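Long-range contact in 3-hydroxy-3-methylglutaryl-CoA lyase (Acinetobacter baumannii, PDB 6NDS), which belongs to the TIM-barrel HMGL-like lyase family and holds a zinc ion and coenzyme A in this model: residues N181-D186 with Q211-F216. Sequence-based numbering, arbitrary orientation.
Sequences NITLAD and QLTLHF. With ZN (zinc ion), chain H.
The His215 imidazole passes Ala185 obliquely, its CD2 lying 3.9 Å from Ala185 CB, while Phe216 CD1 lies 3.8 Å from Asp186 CB, the ring meeting it obliquely, and the carboxylate and ring planes stand 86° apart. Both ring nitrogens of the imidazole are engaged: NE2 binds the zinc ion at 2.2 Å, and ND1 is hydrogen-bonded to Asp239 OD2. Together the zinc ion and this second-shell carboxylate fix the ring's rotation, and Asp239 would probably make the imidazole a stronger donor to the metal. With CG anti to the backbone N (chi1 176°), the His215 side chain runs past Ala185 toward the metal, whose shell also includes Asp25, His217 and a water. The carboxylate of Asp186 is likewise held at both oxygens, OD1 by the backbone N of Met190 and OD2 by that of Ala191.

Strands 182-186 and 212-216 are neighbours in the parallel barrel sheet, their short axes 19° apart, and helix 193-203 completes the right-handed beta-alpha-beta crossover of this TIM-barrel fold. The pairing alternates regularly: Thr213 N gives a bond to Ile182 O, Leu184 N returns one to Thr213 O, and His215 N and Asp186 N continue the ladder on Leu184 O and His215 O.

On the sheet face bearing His215, Thr183 and Thr213 lie side by side and point the same way; Thr183 OG1 comes 3.3 Å from Thr213 CB, but the hydroxyls bond instead to Asn147 and Gln19 respectively. Thr183 CG2 reaches His215 CB at 3.6 Å, backing the base of the metal ligand. On the opposite face, with Asp186 at its C-terminal end, Leu184, Leu212 and Leu214 form an apolar cluster: Leu184 CG lies 4.0 Å from Leu212 CD1, and its CB touches Leu214 CD1. Leu184 packs on Ile199 and Leu214 on Val200 of helix 193-203.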
loop_
_atom_site.group_PDB
_atom_site.type_symbol
_atom_site.label_atom_id
_atom_site.label_comp_id
_atom_site.label_asym_id
_atom_site.label_seq_id
_atom_site.Cartn_x
_atom_site.Cartn_y
_atom_site.Cartn_z
ATOM N N ASN A 181 12.550 0.054 26.030
ATOM C CA ASN A 181 11.548 0.247 24.989
ATOM C C ASN A 181 12.183 1.008 23.834
ATOM O O ASN A 181 12.711 2.114 24.022
ATOM C CB ASN A 181 10.322 0.981 25.526
ATOM C CG ASN A 181 9.405 0.064 26.314
ATOM O OD1 ASN A 181 9.799 -1.030 26.709
ATOM N ND2 ASN A 181 8.174 0.500 26.534
ATOM N N ILE A 182 12.108 0.421 22.638
ATOM C CA ILE A 182 12.852 0.867 21.465
ATOM C C ILE A 182 11.895 1.002 20.289
ATOM O O ILE A 182 11.062 0.118 20.057
ATOM C CB ILE A 182 13.982 -0.136 21.113
ATOM C CG1 ILE A 182 14.965 -0.298 22.277
ATOM C CG2 ILE A 182 14.689 0.272 19.829
ATOM C CD1 ILE A 182 15.670 0.979 22.667
ATOM N N THR A 183 12.022 2.089 19.535
ATOM C CA THR A 183 11.341 2.227 18.251
ATOM C C THR A 183 12.363 2.210 17.126
ATOM O O THR A 183 13.346 2.956 17.164
ATOM C CB THR A 183 10.537 3.524 18.181
ATOM O OG1 THR A 183 9.495 3.494 19.171
ATOM C CG2 THR A 183 9.913 3.737 16.772
ATOM N N LEU A 184 12.119 1.375 16.118
ATOM C CA LEU A 184 12.873 1.433 14.871
ATOM C C LEU A 184 12.011 2.136 13.838
ATOM O O LEU A 184 10.915 1.658 13.512
ATOM C CB LEU A 184 13.259 0.039 14.380
ATOM C CG LEU A 184 14.021 -0.798 15.390
ATOM C CD1 LEU A 184 14.296 -2.186 14.796
ATOM C CD2 LEU A 184 15.323 -0.099 15.794
ATOM N N ALA A 185 12.507 3.248 13.305
ATOM C CA ALA A 185 11.712 4.082 12.412
ATOM C C ALA A 185 12.279 4.065 10.997
ATOM O O ALA A 185 13.482 4.277 10.801
ATOM C CB ALA A 185 11.639 5.515 12.948
ATOM N N ASP A 186 11.389 3.858 10.015
ATOM C CA ASP A 186 11.695 3.977 8.581
ATOM C C ASP A 186 11.251 5.362 8.110
ATOM O O ASP A 186 10.188 5.549 7.508
ATOM C CB ASP A 186 10.991 2.872 7.804
ATOM C CG ASP A 186 11.331 2.890 6.340
ATOM O OD1 ASP A 186 12.326 3.545 5.980
ATOM O OD2 ASP A 186 10.606 2.254 5.547
ATOM N N GLN A 211 8.418 -4.647 24.034
ATOM C CA GLN A 211 9.315 -3.503 24.109
ATOM C C GLN A 211 9.611 -2.847 22.767
ATOM O O GLN A 211 10.030 -1.686 22.750
ATOM C CB GLN A 211 10.642 -3.926 24.763
ATOM C CG GLN A 211 10.472 -4.271 26.247
ATOM C CD GLN A 211 11.642 -5.035 26.858
ATOM O OE1 GLN A 211 12.228 -5.929 26.239
ATOM N NE2 GLN A 211 11.967 -4.699 28.100
ATOM N N LEU A 212 9.406 -3.543 21.654
ATOM C CA LEU A 212 9.785 -3.046 20.332
ATOM C C LEU A 212 8.605 -2.403 19.618
ATOM O O LEU A 212 7.565 -3.046 19.444
ATOM C CB LEU A 212 10.317 -4.186 19.464
ATOM C CG LEU A 212 10.623 -3.871 18.000
ATOM C CD1 LEU A 212 11.759 -2.874 17.934
ATOM C CD2 LEU A 212 10.991 -5.156 17.233
ATOM N N THR A 213 8.789 -1.162 19.151
ATOM C CA THR A 213 7.861 -0.506 18.232
ATOM C C THR A 213 8.491 -0.392 16.848
ATOM O O THR A 213 9.673 -0.055 16.717
ATOM C CB THR A 213 7.476 0.908 18.717
ATOM O OG1 THR A 213 6.803 0.831 19.984
ATOM C CG2 THR A 213 6.533 1.603 17.704
ATOM N N LEU A 214 7.698 -0.661 15.809
ATOM C CA LEU A 214 8.082 -0.374 14.434
ATOM C C LEU A 214 7.286 0.829 13.945
ATOM O O LEU A 214 6.063 0.885 14.125
ATOM C CB LEU A 214 7.820 -1.566 13.507
ATOM C CG LEU A 214 8.859 -2.687 13.411
ATOM C CD1 LEU A 214 10.235 -2.127 13.069
ATOM C CD2 LEU A 214 8.898 -3.504 14.680
ATOM N N HIS A 215 7.977 1.769 13.302
ATOM C CA HIS A 215 7.395 3.037 12.848
ATOM C C HIS A 215 7.685 3.178 11.350
ATOM O O HIS A 215 8.752 3.653 10.958
ATOM C CB HIS A 215 8.009 4.149 13.690
ATOM C CG HIS A 215 7.597 5.543 13.314
ATOM N ND1 HIS A 215 6.839 6.336 14.151
ATOM C CD2 HIS A 215 7.918 6.319 12.247
ATOM C CE1 HIS A 215 6.673 7.525 13.595
ATOM N NE2 HIS A 215 7.313 7.541 12.437
ATOM N N PHE A 216 6.750 2.746 10.504
ATOM C CA PHE A 216 6.955 2.753 9.056
ATOM C C PHE A 216 6.268 3.942 8.389
ATOM O O PHE A 216 5.134 4.297 8.716
ATOM C CB PHE A 216 6.430 1.454 8.421
ATOM C CG PHE A 216 7.192 0.223 8.813
ATOM C CD1 PHE A 216 8.507 0.040 8.399
ATOM C CD2 PHE A 216 6.578 -0.789 9.536
ATOM C CE1 PHE A 216 9.211 -1.121 8.746
ATOM C CE2 PHE A 216 7.272 -1.959 9.869
ATOM C CZ PHE A 216 8.592 -2.120 9.477
HETATM ZN ZN ZN H . 7.979 9.390 11.495
HETATM O O HOH W 1 8.518 11.358 10.631
#